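PDB 4MY0: GCN5-related N-acetyltransferase, which binds acetyl-coenzyme A and probably transfers its acetyl group to an amine, perhaps that of an aminoglycoside. Local coordinates for residues R140-F145 with Q274-R279. Residues are numbered along the deposited sequence; the frame is centred on the assembly and turned at random.
Sequences RYRFSF and QAHVQR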
loop_
_atom_site.group_PDB
_atom_site.type_symbol
_atom_site.label_atom_id
_atom_site.label_comp_id
_atom_site.label_asym_id
_atom_site.label_seq_id
_atom_site.Cartn_x
_atom_site.Cartn_y
_atom_site.Cartn_z
ATOM N N ARG C 140 -2.317 -13.147 23.331
ATOM C CA ARG C 140 -2.886 -11.823 23.507
ATOM C C ARG C 140 -3.550 -11.505 22.179
ATOM O O ARG C 140 -2.897 -11.547 21.132
ATOM C CB ARG C 140 -1.789 -10.811 23.820
ATOM C CG ARG C 140 -2.282 -9.374 24.020
ATOM C CD ARG C 140 -1.077 -8.446 24.130
ATOM N NE ARG C 140 -1.439 -7.062 24.426
ATOM C CZ ARG C 140 -0.985 -6.013 23.747
ATOM N NH1 ARG C 140 -1.357 -4.793 24.105
ATOM N NH2 ARG C 140 -0.165 -6.178 22.712
ATOM N N TYR C 141 -4.851 -11.234 22.208
ATOM C CA TYR C 141 -5.626 -11.063 20.978
ATOM C C TYR C 141 -6.045 -9.615 20.818
ATOM O O TYR C 141 -6.466 -8.982 21.791
ATOM C CB TYR C 141 -6.917 -11.890 21.027
ATOM C CG TYR C 141 -6.757 -13.384 21.173
ATOM C CD1 TYR C 141 -6.711 -14.215 20.058
ATOM C CD2 TYR C 141 -6.707 -13.967 22.430
ATOM C CE1 TYR C 141 -6.591 -15.593 20.198
ATOM C CE2 TYR C 141 -6.585 -15.340 22.580
ATOM C CZ TYR C 141 -6.529 -16.146 21.466
ATOM O OH TYR C 141 -6.408 -17.511 21.630
ATOM N N ARG C 142 -5.968 -9.098 19.593
ATOM C CA ARG C 142 -6.570 -7.799 19.302
ATOM C C ARG C 142 -7.609 -7.945 18.196
ATOM O O ARG C 142 -7.296 -8.426 17.112
ATOM C CB ARG C 142 -5.528 -6.724 18.918
ATOM C CG ARG C 142 -6.099 -5.277 19.053
ATOM C CD ARG C 142 -5.256 -4.217 18.322
ATOM N NE ARG C 142 -5.313 -4.365 16.867
ATOM C CZ ARG C 142 -4.842 -3.465 16.008
ATOM N NH1 ARG C 142 -4.290 -2.354 16.464
ATOM N NH2 ARG C 142 -4.918 -3.675 14.698
ATOM N N PHE C 143 -8.840 -7.528 18.468
ATOM C CA PHE C 143 -9.889 -7.573 17.454
ATOM C C PHE C 143 -10.327 -6.164 17.075
ATOM O O PHE C 143 -10.140 -5.225 17.854
ATOM C CB PHE C 143 -11.082 -8.402 17.950
ATOM C CG PHE C 143 -10.756 -9.867 18.123
ATOM C CD1 PHE C 143 -10.625 -10.696 17.013
ATOM C CD2 PHE C 143 -10.557 -10.405 19.385
ATOM C CE1 PHE C 143 -10.304 -12.052 17.167
ATOM C CE2 PHE C 143 -10.244 -11.761 19.547
ATOM C CZ PHE C 143 -10.121 -12.577 18.442
ATOM N N SER C 144 -10.888 -6.004 15.878
ATOM C CA SER C 144 -11.297 -4.675 15.433
ATOM C C SER C 144 -12.779 -4.648 15.092
ATOM O O SER C 144 -13.259 -5.464 14.296
ATOM C CB SER C 144 -10.461 -4.232 14.223
ATOM O OG SER C 144 -9.072 -4.333 14.500
ATOM N N PHE C 145 -13.496 -3.701 15.690
ATOM C CA PHE C 145 -14.930 -3.568 15.466
ATOM C C PHE C 145 -15.259 -2.238 14.801
ATOM O O PHE C 145 -14.432 -1.310 14.793
ATOM C CB PHE C 145 -15.670 -3.667 16.806
ATOM C CG PHE C 145 -15.354 -4.926 17.574
ATOM C CD1 PHE C 145 -16.113 -6.068 17.392
ATOM C CD2 PHE C 145 -14.280 -4.972 18.463
ATOM C CE1 PHE C 145 -15.818 -7.244 18.087
ATOM C CE2 PHE C 145 -13.976 -6.147 19.173
ATOM C CZ PHE C 145 -14.741 -7.285 18.979
ATOM N N GLN C 274 -9.188 -9.928 9.990
ATOM C CA GLN C 274 -7.786 -9.651 10.283
ATOM C C GLN C 274 -7.625 -9.263 11.743
ATOM O O GLN C 274 -8.118 -8.226 12.173
ATOM C CB GLN C 274 -7.265 -8.546 9.358
ATOM C CG GLN C 274 -7.361 -8.963 7.893
ATOM C CD GLN C 274 -6.612 -8.046 6.954
ATOM O OE1 GLN C 274 -6.099 -7.004 7.359
ATOM N NE2 GLN C 274 -6.542 -8.431 5.685
ATOM N N ALA C 275 -6.946 -10.116 12.498
ATOM C CA ALA C 275 -6.740 -9.893 13.935
ATOM C C ALA C 275 -5.267 -10.038 14.278
ATOM O O ALA C 275 -4.476 -10.536 13.465
ATOM C CB ALA C 275 -7.560 -10.884 14.751
ATOM N N HIS C 276 -4.905 -9.600 15.479
ATOM C CA HIS C 276 -3.548 -9.779 15.983
ATOM C C HIS C 276 -3.599 -10.899 16.995
ATOM O O HIS C 276 -4.467 -10.901 17.871
ATOM C CB HIS C 276 -3.040 -8.516 16.686
ATOM C CG HIS C 276 -2.733 -7.387 15.758
ATOM N ND1 HIS C 276 -2.310 -6.154 16.208
ATOM C CD2 HIS C 276 -2.783 -7.302 14.407
ATOM C CE1 HIS C 276 -2.105 -5.358 15.170
ATOM N NE2 HIS C 276 -2.386 -6.030 14.065
ATOM N N VAL C 277 -2.680 -11.852 16.861
ATOM C CA VAL C 277 -2.556 -12.945 17.803
ATOM C C VAL C 277 -1.079 -13.012 18.180
ATOM O O VAL C 277 -0.250 -13.337 17.330
ATOM C CB VAL C 277 -3.025 -14.284 17.179
ATOM C CG1 VAL C 277 -2.946 -15.412 18.197
ATOM C CG2 VAL C 277 -4.459 -14.159 16.643
ATOM N N GLN C 278 -0.748 -12.642 19.424
ATOM C CA GLN C 278 0.633 -12.724 19.925
ATOM C C GLN C 278 0.676 -13.846 20.938
ATOM O O GLN C 278 -0.363 -14.214 21.472
ATOM C CB GLN C 278 1.067 -11.426 20.618
ATOM C CG GLN C 278 1.177 -10.224 19.691
ATOM C CD GLN C 278 1.359 -8.929 20.450
ATOM O OE1 GLN C 278 0.484 -8.522 21.216
ATOM N NE2 GLN C 278 2.499 -8.276 20.251
ATOM N N ARG C 279 1.857 -14.410 21.188
ATOM C CA ARG C 279 1.984 -15.468 22.195
ATOM C C ARG C 279 2.949 -15.062 23.295
ATOM O O ARG C 279 3.917 -14.360 23.036
ATOM C CB ARG C 279 2.461 -16.775 21.553
ATOM C CG ARG C 279 1.491 -17.311 20.532
ATOM C CD ARG C 279 2.109 -18.326 19.577
ATOM N NE ARG C 279 1.118 -18.636 18.547
ATOM C CZ ARG C 279 0.867 -17.858 17.497
ATOM N NH1 ARG C 279 -0.067 -18.212 16.623
ATOM N NH2 ARG C 279 1.554 -16.729 17.308
HETATM O O HOH W 1 -2.140 -8.915 20.132
HETATM O O HOH W 2 -10.033 -8.065 14.051
HETATM O O HOH W 3 -7.913 -5.282 12.107
#
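R140 reaches across to Q278 with NH2, which donates a 2.9 Å hydrogen bond to OE1 on a carbonyl lone pair, the oxygen meeting the guanidinium at its edge. With CG anti to the backbone N (chi1 180°) and the chain extended to NE, the arginine runs alongside the glutamine. A water that donates to Q278 OE1 and to R140 O gives the amide oxygen a second hydrogen bond, while R140 NE bonds L389 O and the guanidinium makes a cation-pi contact with Y256. An alanine in place of this arginine would probably cost Q278 OE1 its charged donor and L389 O the bond from NE. The backbones of the two antiparallel strands join through two hydrogen-bonded pairs, R140 with Q278 and R142 with H276; R142 N lies 2.9 Å from H276 O. The R142 guanidinium lies flat on the H276 ring, planes 10° apart and centres 3.9 Å apart; the bend at chi3 (68°) helps turn it there. On the opposite face, Y141 CD1 packs 4.1 Å from V277 CG2. Farther along, A275 CB, a methyl small enough to sit against the ring, lies 3.8 Å from F143 CD1. Beyond the last bridge, two waters link Q274 O to S144, through its N and its OG. The chemistry thus sets polar, partly exposed pairs against buried apolar ones where strand 135-146 joins strand 274-284; residues 274-276 carry the sheet on into a second subunit.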